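Local coordinates for protocadherin gamma-B3 (Homo sapiens, PDB 5K8R), which probably mediates calcium-dependent cell adhesion through its extracellular cadherin repeats and may help to establish and maintain specific neuronal connections in the brain, at residues V211-M216 with K233-D238. Numbering follows the deposited sequence.
Sequences VFTQDM and KVMAID. With CA (calcium ion), chain H.
At the edge of an antiparallel sheet in the third cadherin repeat, the short strand 211-212 pairs with Ala-236 and Ile-237 of strand 230-237. Val-211 and Ile-237 form the hydrogen-bonded pair: Val-211 N donates to Ile-237 O at 2.9 Å, and Ile-237 N returns a straighter bond to Val-211 O at 2.8 Å. One residue on, Phe-212 faces Ala-236 as a non-hydrogen-bonded pair, after which Thr-213 N reaches Met-235 O at 3.0 Å. That carbonyl oxygen also receives a CA-H...O contact from Phe-212 and a weak hydrogen bond from Tyr-217 OH.

The side chains of Phe-212 and Ala-236 turn into the interior of the beta sandwich that makes up a cadherin repeat, where strand 284-292 of the opposing sheet supplies Val-289 and Ala-291. With CG anti to its carbonyl carbon (chi1 -83°), the phenyl ring of Phe-212 has Ala-236 CB over one face, displaced toward the rim, while Val-234 CG2 meets its edge, 4.1 Å from CE1. An alanine in place of Phe-212 would be likely to leave Val-234 and Ala-236 without their aromatic neighbour and open a gap against Ala-291. Past the bridged pairs, Thr-213 CG2 lies 3.7 Å from Met-235 CG, and the threonine hydroxyl is hydrogen-bonded to Tyr-217 OH.

The residue after Ile-237, Asp-238, grips a calcium ion with both carboxylate oxygens, OD1 at 2.5 Å and OD2 at 2.4 Å; Asn-206, Asn-208, Asp-240, Asn-244 and Asp-293 complete this site at the junction with the second repeat.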
loop_
_atom_site.group_PDB
_atom_site.type_symbol
_atom_site.label_atom_id
_atom_site.label_comp_id
_atom_site.label_asym_id
_atom_site.label_seq_id
_atom_site.Cartn_x
_atom_site.Cartn_y
_atom_site.Cartn_z
ATOM N N VAL A 211 -15.312 -10.447 2.731
ATOM C CA VAL A 211 -16.652 -10.845 3.149
ATOM C C VAL A 211 -16.941 -12.225 2.574
ATOM O O VAL A 211 -17.004 -12.389 1.349
ATOM C CB VAL A 211 -17.723 -9.840 2.697
ATOM C CG1 VAL A 211 -19.114 -10.402 2.947
ATOM C CG2 VAL A 211 -17.545 -8.512 3.418
ATOM N N PHE A 212 -17.118 -13.208 3.451
ATOM C CA PHE A 212 -17.478 -14.547 3.009
ATOM C C PHE A 212 -18.918 -14.573 2.515
ATOM O O PHE A 212 -19.796 -13.906 3.069
ATOM C CB PHE A 212 -17.301 -15.557 4.142
ATOM C CG PHE A 212 -15.895 -16.059 4.295
ATOM C CD1 PHE A 212 -15.372 -16.971 3.392
ATOM C CD2 PHE A 212 -15.101 -15.632 5.346
ATOM C CE1 PHE A 212 -14.080 -17.440 3.530
ATOM C CE2 PHE A 212 -13.809 -16.099 5.490
ATOM C CZ PHE A 212 -13.299 -17.006 4.581
ATOM N N THR A 213 -19.157 -15.358 1.461
ATOM C CA THR A 213 -20.510 -15.490 0.932
ATOM C C THR A 213 -21.425 -16.221 1.905
ATOM O O THR A 213 -22.645 -16.027 1.872
ATOM C CB THR A 213 -20.482 -16.215 -0.413
ATOM O OG1 THR A 213 -20.023 -17.560 -0.224
ATOM C CG2 THR A 213 -19.549 -15.503 -1.378
ATOM N N GLN A 214 -20.861 -17.064 2.769
ATOM C CA GLN A 214 -21.622 -17.781 3.780
ATOM C C GLN A 214 -20.822 -17.821 5.071
ATOM O O GLN A 214 -19.596 -17.968 5.045
ATOM C CB GLN A 214 -21.951 -19.215 3.338
ATOM C CG GLN A 214 -22.746 -19.323 2.049
ATOM C CD GLN A 214 -22.994 -20.762 1.643
ATOM O OE1 GLN A 214 -22.774 -21.686 2.426
ATOM N NE2 GLN A 214 -23.450 -20.960 0.412
ATOM N N ASP A 215 -21.518 -17.686 6.199
ATOM C CA ASP A 215 -20.892 -17.864 7.502
ATOM C C ASP A 215 -20.748 -19.330 7.885
ATOM O O ASP A 215 -20.185 -19.627 8.944
ATOM C CB ASP A 215 -21.689 -17.123 8.579
ATOM C CG ASP A 215 -21.616 -15.618 8.425
ATOM O OD1 ASP A 215 -20.566 -15.116 7.969
ATOM O OD2 ASP A 215 -22.607 -14.935 8.762
ATOM N N MET A 216 -21.239 -20.245 7.052
ATOM C CA MET A 216 -21.155 -21.674 7.322
ATOM C C MET A 216 -21.306 -22.424 6.009
ATOM O O MET A 216 -22.289 -22.222 5.289
ATOM C CB MET A 216 -22.234 -22.114 8.319
ATOM C CG MET A 216 -22.467 -23.617 8.365
ATOM S SD MET A 216 -21.053 -24.541 8.995
ATOM C CE MET A 216 -21.033 -24.008 10.705
ATOM N N LYS A 233 -16.026 -25.375 -1.653
ATOM C CA LYS A 233 -15.182 -24.246 -2.037
ATOM C C LYS A 233 -15.703 -22.992 -1.357
ATOM O O LYS A 233 -16.810 -22.541 -1.661
ATOM C CB LYS A 233 -15.161 -24.058 -3.556
ATOM C CG LYS A 233 -14.319 -22.875 -4.006
ATOM C CD LYS A 233 -14.381 -22.692 -5.513
ATOM C CE LYS A 233 -13.608 -21.460 -5.964
ATOM N NZ LYS A 233 -13.703 -21.264 -7.439
ATOM N N VAL A 234 -14.911 -22.432 -0.444
ATOM C CA VAL A 234 -15.293 -21.179 0.192
ATOM C C VAL A 234 -15.020 -20.017 -0.758
ATOM O O VAL A 234 -14.317 -20.143 -1.765
ATOM C CB VAL A 234 -14.562 -20.992 1.531
ATOM C CG1 VAL A 234 -14.766 -22.212 2.421
ATOM C CG2 VAL A 234 -13.085 -20.726 1.304
ATOM N N MET A 235 -15.596 -18.865 -0.430
ATOM C CA MET A 235 -15.494 -17.694 -1.290
ATOM C C MET A 235 -15.588 -16.437 -0.440
ATOM O O MET A 235 -16.499 -16.306 0.382
ATOM C CB MET A 235 -16.596 -17.696 -2.357
ATOM C CG MET A 235 -16.564 -16.489 -3.291
ATOM S SD MET A 235 -15.148 -16.503 -4.407
ATOM C CE MET A 235 -15.491 -15.043 -5.383
ATOM N N ALA A 236 -14.645 -15.521 -0.651
ATOM C CA ALA A 236 -14.631 -14.223 0.007
ATOM C C ALA A 236 -14.513 -13.137 -1.051
ATOM O O ALA A 236 -13.776 -13.292 -2.030
ATOM C CB ALA A 236 -13.476 -14.108 1.012
ATOM N N ILE A 237 -15.243 -12.042 -0.853
ATOM C CA ILE A 237 -15.299 -10.940 -1.806
ATOM C C ILE A 237 -14.689 -9.706 -1.156
ATOM O O ILE A 237 -15.000 -9.388 -0.002
ATOM C CB ILE A 237 -16.743 -10.661 -2.264
ATOM C CG1 ILE A 237 -17.360 -11.922 -2.872
ATOM C CG2 ILE A 237 -16.781 -9.509 -3.258
ATOM C CD1 ILE A 237 -18.793 -11.745 -3.321
ATOM N N ASP A 238 -13.821 -9.016 -1.895
ATOM C CA ASP A 238 -13.183 -7.789 -1.429
ATOM C C ASP A 238 -13.406 -6.712 -2.478
ATOM O O ASP A 238 -12.963 -6.858 -3.622
ATOM C CB ASP A 238 -11.689 -8.006 -1.176
ATOM C CG ASP A 238 -11.094 -6.966 -0.246
ATOM O OD1 ASP A 238 -11.425 -5.770 -0.390
ATOM O OD2 ASP A 238 -10.295 -7.349 0.635
HETATM CA CA CA H . -9.625 -5.099 1.185
#